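Local coordinates for protein pyrroline carboxylate reductase (Plasmodium falciparum, PDB 2RCY) that binds NADP and probably reduces 1-pyrroline-5-carboxylate to proline, at residues I144-C148 with G149-E153; V173-F176 with I177-I181. All blocks are in the same frame, centred on the assembly; numbering follows the deposited sequence.

Contact 1. Residues I144-C148 with G149-E153; sequences IFNSC and GIIHE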
loop_
_atom_site.group_PDB
_atom_site.type_symbol
_atom_site.label_atom_id
_atom_site.label_comp_id
_atom_site.label_asym_id
_atom_site.label_seq_id
_atom_site.Cartn_x
_atom_site.Cartn_y
_atom_site.Cartn_z
ATOM N N ILE A 144 -14.643 -30.233 36.293
ATOM C CA ILE A 144 -15.183 -28.882 36.470
ATOM C C ILE A 144 -15.416 -28.189 35.126
ATOM O O ILE A 144 -16.461 -27.570 34.912
ATOM C CB ILE A 144 -14.280 -28.012 37.395
ATOM C CG1 ILE A 144 -14.481 -28.414 38.860
ATOM C CG2 ILE A 144 -14.586 -26.521 37.226
ATOM C CD1 ILE A 144 -13.436 -27.862 39.821
ATOM N N PHE A 145 -14.449 -28.319 34.221
ATOM C CA PHE A 145 -14.493 -27.618 32.941
ATOM C C PHE A 145 -15.143 -28.423 31.809
ATOM O O PHE A 145 -15.667 -27.840 30.860
ATOM C CB PHE A 145 -13.100 -27.101 32.561
ATOM C CG PHE A 145 -12.512 -26.153 33.576
ATOM C CD1 PHE A 145 -13.013 -24.862 33.721
ATOM C CD2 PHE A 145 -11.463 -26.553 34.397
ATOM C CE1 PHE A 145 -12.476 -23.987 34.663
ATOM C CE2 PHE A 145 -10.918 -25.685 35.341
ATOM C CZ PHE A 145 -11.427 -24.400 35.473
ATOM N N ASN A 146 -15.120 -29.752 31.915
ATOM C CA ASN A 146 -15.853 -30.609 30.974
ATOM C C ASN A 146 -17.368 -30.571 31.184
ATOM O O ASN A 146 -18.131 -31.020 30.325
ATOM C CB ASN A 146 -15.348 -32.056 31.012
ATOM C CG ASN A 146 -14.175 -32.298 30.071
ATOM O OD1 ASN A 146 -14.120 -31.756 28.964
ATOM N ND2 ASN A 146 -13.237 -33.133 30.506
ATOM N N SER A 147 -17.791 -30.034 32.327
ATOM C CA SER A 147 -19.210 -29.858 32.631
ATOM C C SER A 147 -19.810 -28.673 31.871
ATOM O O SER A 147 -21.019 -28.632 31.626
ATOM C CB SER A 147 -19.424 -29.686 34.139
ATOM O OG SER A 147 -19.014 -28.402 34.579
ATOM N N CYS A 148 -18.960 -27.716 31.506
ATOM C CA CYS A 148 -19.390 -26.529 30.764
ATOM C C CYS A 148 -18.543 -26.276 29.508
ATOM O O CYS A 148 -18.432 -25.138 29.042
ATOM C CB CYS A 148 -19.397 -25.298 31.679
ATOM S SG CYS A 148 -17.788 -24.860 32.381
ATOM N N GLY A 149 -17.957 -27.341 28.963
ATOM C CA GLY A 149 -17.171 -27.246 27.738
ATOM C C GLY A 149 -16.241 -28.418 27.492
ATOM O O GLY A 149 -16.487 -29.527 27.964
ATOM N N ILE A 150 -15.173 -28.166 26.736
ATOM C CA ILE A 150 -14.173 -29.187 26.416
ATOM C C ILE A 150 -12.783 -28.710 26.838
ATOM O O ILE A 150 -12.327 -27.649 26.412
ATOM C CB ILE A 150 -14.191 -29.560 24.904
ATOM C CG1 ILE A 150 -15.528 -30.209 24.527
ATOM C CG2 ILE A 150 -13.021 -30.490 24.550
ATOM C CD1 ILE A 150 -15.780 -30.320 23.030
ATOM N N ILE A 151 -12.122 -29.503 27.678
ATOM C CA ILE A 151 -10.801 -29.153 28.202
ATOM C C ILE A 151 -9.691 -30.081 27.692
ATOM O O ILE A 151 -9.875 -31.298 27.595
ATOM C CB ILE A 151 -10.799 -29.058 29.764
ATOM C CG1 ILE A 151 -9.467 -28.494 30.280
ATOM C CG2 ILE A 151 -11.138 -30.405 30.413
ATOM C CD1 ILE A 151 -9.540 -27.857 31.658
ATOM N N HIS A 152 -8.553 -29.481 27.349
ATOM C CA HIS A 152 -7.357 -30.218 26.952
ATOM C C HIS A 152 -6.214 -29.902 27.910
ATOM O O HIS A 152 -6.098 -28.775 28.393
ATOM C CB HIS A 152 -6.934 -29.834 25.532
ATOM C CG HIS A 152 -7.956 -30.149 24.485
ATOM N ND1 HIS A 152 -7.912 -31.297 23.724
ATOM C CD2 HIS A 152 -9.045 -29.462 24.068
ATOM C CE1 HIS A 152 -8.932 -31.305 22.885
ATOM N NE2 HIS A 152 -9.636 -30.204 23.074
ATOM N N GLU A 153 -5.378 -30.897 28.188
ATOM C CA GLU A 153 -4.126 -30.653 28.894
ATOM C C GLU A 153 -3.009 -30.505 27.873
ATOM O O GLU A 153 -2.780 -31.395 27.050
ATOM C CB GLU A 153 -3.798 -31.769 29.888
ATOM C CG GLU A 153 -2.591 -31.444 30.771
ATOM C CD GLU A 153 -2.270 -32.518 31.797
ATOM O OE1 GLU A 153 -2.698 -33.683 31.621
ATOM O OE2 GLU A 153 -1.576 -32.191 32.782
HETATM O O HOH W 1 -18.307 -31.449 27.744
#
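N146 and I151 meet where helix 135-146 gives way to strand 149-153, and the two side chains cross at about a right angle. Read outward from CB, N146 shows how one asparagine can serve a tight helix-to-strand connection. Its CB does little, lying 4.1 Å from G149 O. N146 CG comes within 3.6 Å of I151 CG2. The amide then divides its work: N146 OD1 takes the hydrogen bond from I151 N, 3.3 Å long with an N-H...O angle of 157°, the donor standing above the carbonyl plane, while N146 ND2 rests 3.4 Å from the methyl I151 CG2. One long bond thus ties the strand's backbone back to the N146 side chain.

Helix and strand are the last two elements of a beta-alpha-beta unit that opens with strand 123-129, beside which strand 149-153 runs parallel as one edge strand of the sheet within this chain. I151 also touches F145, and packs on V141 and N142 of the same helix. With CG1 anti to the backbone N (chi1 -172°), I151 CD1 is carried to within 3.6 Å of F145 CD2, in an oblique approach to the ring. The methyl I144 CG2 lies over the centre of one face of that ring, and F125 meets it at about 45°.

At the bend, G149 opens the strand, and the CA-H of N146 points at its carbonyl oxygen. One water donates to both N146 O, at 2.6 Å, and G149 O, at 2.7 Å, linking the last turn to the strand's first residue.

Contact 2. Residues V173-F176 with I177-I181; sequences VYLF and IESLI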
loop_
_atom_site.group_PDB
_atom_site.type_symbol
_atom_site.label_atom_id
_atom_site.label_comp_id
_atom_site.label_asym_id
_atom_site.label_seq_id
_atom_site.Cartn_x
_atom_site.Cartn_y
_atom_site.Cartn_z
ATOM N N VAL A 173 -14.285 -14.440 16.069
ATOM C CA VAL A 173 -15.519 -15.034 15.558
ATOM C C VAL A 173 -16.675 -14.037 15.658
ATOM O O VAL A 173 -17.436 -13.878 14.705
ATOM C CB VAL A 173 -15.874 -16.365 16.280
ATOM C CG1 VAL A 173 -17.021 -17.079 15.570
ATOM C CG2 VAL A 173 -14.658 -17.278 16.349
ATOM N N TYR A 174 -16.787 -13.356 16.800
ATOM C CA TYR A 174 -17.787 -12.298 16.985
ATOM C C TYR A 174 -17.672 -11.212 15.920
ATOM O O TYR A 174 -18.685 -10.762 15.385
ATOM C CB TYR A 174 -17.685 -11.656 18.375
ATOM C CG TYR A 174 -18.142 -12.522 19.532
ATOM C CD1 TYR A 174 -19.262 -13.354 19.423
ATOM C CD2 TYR A 174 -17.469 -12.486 20.753
ATOM C CE1 TYR A 174 -19.681 -14.140 20.496
ATOM C CE2 TYR A 174 -17.879 -13.264 21.828
ATOM C CZ TYR A 174 -18.983 -14.088 21.695
ATOM O OH TYR A 174 -19.381 -14.851 22.766
ATOM N N LEU A 175 -16.440 -10.800 15.621
ATOM C CA LEU A 175 -16.186 -9.770 14.613
ATOM C C LEU A 175 -16.451 -10.287 13.201
ATOM O O LEU A 175 -16.951 -9.549 12.352
ATOM C CB LEU A 175 -14.758 -9.218 14.736
ATOM C CG LEU A 175 -14.375 -8.002 13.879
ATOM C CD1 LEU A 175 -15.215 -6.774 14.217
ATOM C CD2 LEU A 175 -12.901 -7.685 14.029
ATOM N N PHE A 176 -16.108 -11.551 12.959
ATOM C CA PHE A 176 -16.428 -12.241 11.709
ATOM C C PHE A 176 -17.942 -12.226 11.481
ATOM O O PHE A 176 -18.411 -11.792 10.426
ATOM C CB PHE A 176 -15.890 -13.676 11.764
ATOM C CG PHE A 176 -15.964 -14.424 10.458
ATOM C CD1 PHE A 176 -15.246 -13.997 9.347
ATOM C CD2 PHE A 176 -16.722 -15.587 10.359
ATOM C CE1 PHE A 176 -15.304 -14.700 8.147
ATOM C CE2 PHE A 176 -16.782 -16.301 9.163
ATOM C CZ PHE A 176 -16.072 -15.853 8.054
ATOM N N ILE A 177 -18.691 -12.673 12.491
ATOM C CA ILE A 177 -20.158 -12.653 12.483
ATOM C C ILE A 177 -20.683 -11.230 12.291
ATOM O O ILE A 177 -21.607 -11.005 11.508
ATOM C CB ILE A 177 -20.745 -13.274 13.787
ATOM C CG1 ILE A 177 -20.368 -14.756 13.895
ATOM C CG2 ILE A 177 -22.267 -13.109 13.848
ATOM C CD1 ILE A 177 -20.503 -15.345 15.294
ATOM N N GLU A 178 -20.075 -10.284 13.004
ATOM C CA GLU A 178 -20.412 -8.863 12.904
ATOM C C GLU A 178 -20.238 -8.329 11.480
ATOM O O GLU A 178 -21.107 -7.618 10.973
ATOM C CB GLU A 178 -19.551 -8.059 13.882
ATOM C CG GLU A 178 -19.858 -6.569 13.963
ATOM C CD GLU A 178 -18.840 -5.805 14.798
ATOM O OE1 GLU A 178 -18.317 -6.374 15.782
ATOM O OE2 GLU A 178 -18.565 -4.629 14.475
ATOM N N SER A 179 -19.121 -8.684 10.847
ATOM C CA SER A 179 -18.791 -8.212 9.500
ATOM C C SER A 179 -19.708 -8.803 8.430
ATOM O O SER A 179 -20.084 -8.118 7.479
ATOM C CB SER A 179 -17.331 -8.530 9.162
ATOM O OG SER A 179 -16.466 -8.148 10.212
ATOM N N LEU A 180 -20.058 -10.077 8.592
ATOM C CA LEU A 180 -20.937 -10.767 7.649
ATOM C C LEU A 180 -22.351 -10.188 7.660
ATOM O O LEU A 180 -22.956 -10.001 6.601
ATOM C CB LEU A 180 -20.963 -12.271 7.932
ATOM C CG LEU A 180 -19.741 -13.103 7.529
ATOM C CD1 LEU A 180 -19.717 -14.406 8.301
ATOM C CD2 LEU A 180 -19.709 -13.364 6.027
ATOM N N ILE A 181 -22.862 -9.899 8.858
ATOM C CA ILE A 181 -24.176 -9.265 9.024
ATOM C C ILE A 181 -24.209 -7.876 8.375
ATOM O O ILE A 181 -25.145 -7.555 7.641
ATOM C CB ILE A 181 -24.598 -9.190 10.521
ATOM C CG1 ILE A 181 -24.802 -10.600 11.091
ATOM C CG2 ILE A 181 -25.872 -8.354 10.695
ATOM C CD1 ILE A 181 -24.858 -10.669 12.615
#
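F176 and L180, one turn apart on helix 169-186, make a CH-pi contact within the helical dimerisation region of the reductase. L180 CD1 stands over one face of the F176 ring, 3.9 Å from its centroid and offset toward the rim, with CE2 the nearest ring atom. Chi1 of -171° sets F176 CG anti to the backbone N and beside the carbonyl carbon, and the ring stands out from the helix; L180 CD1 reaches back from the next turn to meet it. The ring also stacks on F176 of the second subunit, so this intrahelical contact lies at the dimer interface.

The tight part of the arrangement is the backbone and the atoms pressed on it. I177 N reaches V173 O at 2.8 Å with a nearly straight N-H...O angle of 174°, and I177 CG1 lies 3.2 Å from V173 O as well. Looser is the touch between the side chains, V173 CG1 and I177 CD1 being 3.9 Å apart; I177 goes on to V198 and I202 of helix 191-211.

No side of this contact is solvent-exposed, and even E178 is buried. Its extended chain passes L175, with E178 OE1 3.5 Å from L175 CD1, and its carboxylate forms salt bridges to K220 and K243 of the second subunit. These two cations probably stabilise its negative charge. Nearby, L175 O is held by two donors of one residue: S179 N at 2.8 Å and S179 OG at 2.6 Å, which reach it from opposite faces of its carbonyl plane.

In the fold
The two contacts come in series along the chain, contact 1 first, with helix 159-167 between them. The centres of contact 1 and contact 2 lie about 26 Å apart; the nearest atoms of contact 1 and contact 2 are about 12 Å apart, and the two do not touch. Contact 1 lies on the sheet that carries the Rossmann-type nucleotide-binding strands, at the edge strand 149-153, whereas contact 2 lies within helix 169-186 in the dimerisation region. I150 and H152 pack on Q200 and L193 of helix 191-211 of the second subunit, and contact 2 touches that subunit too. One partner chain thus borders both the sheet's edge and helix 169-186.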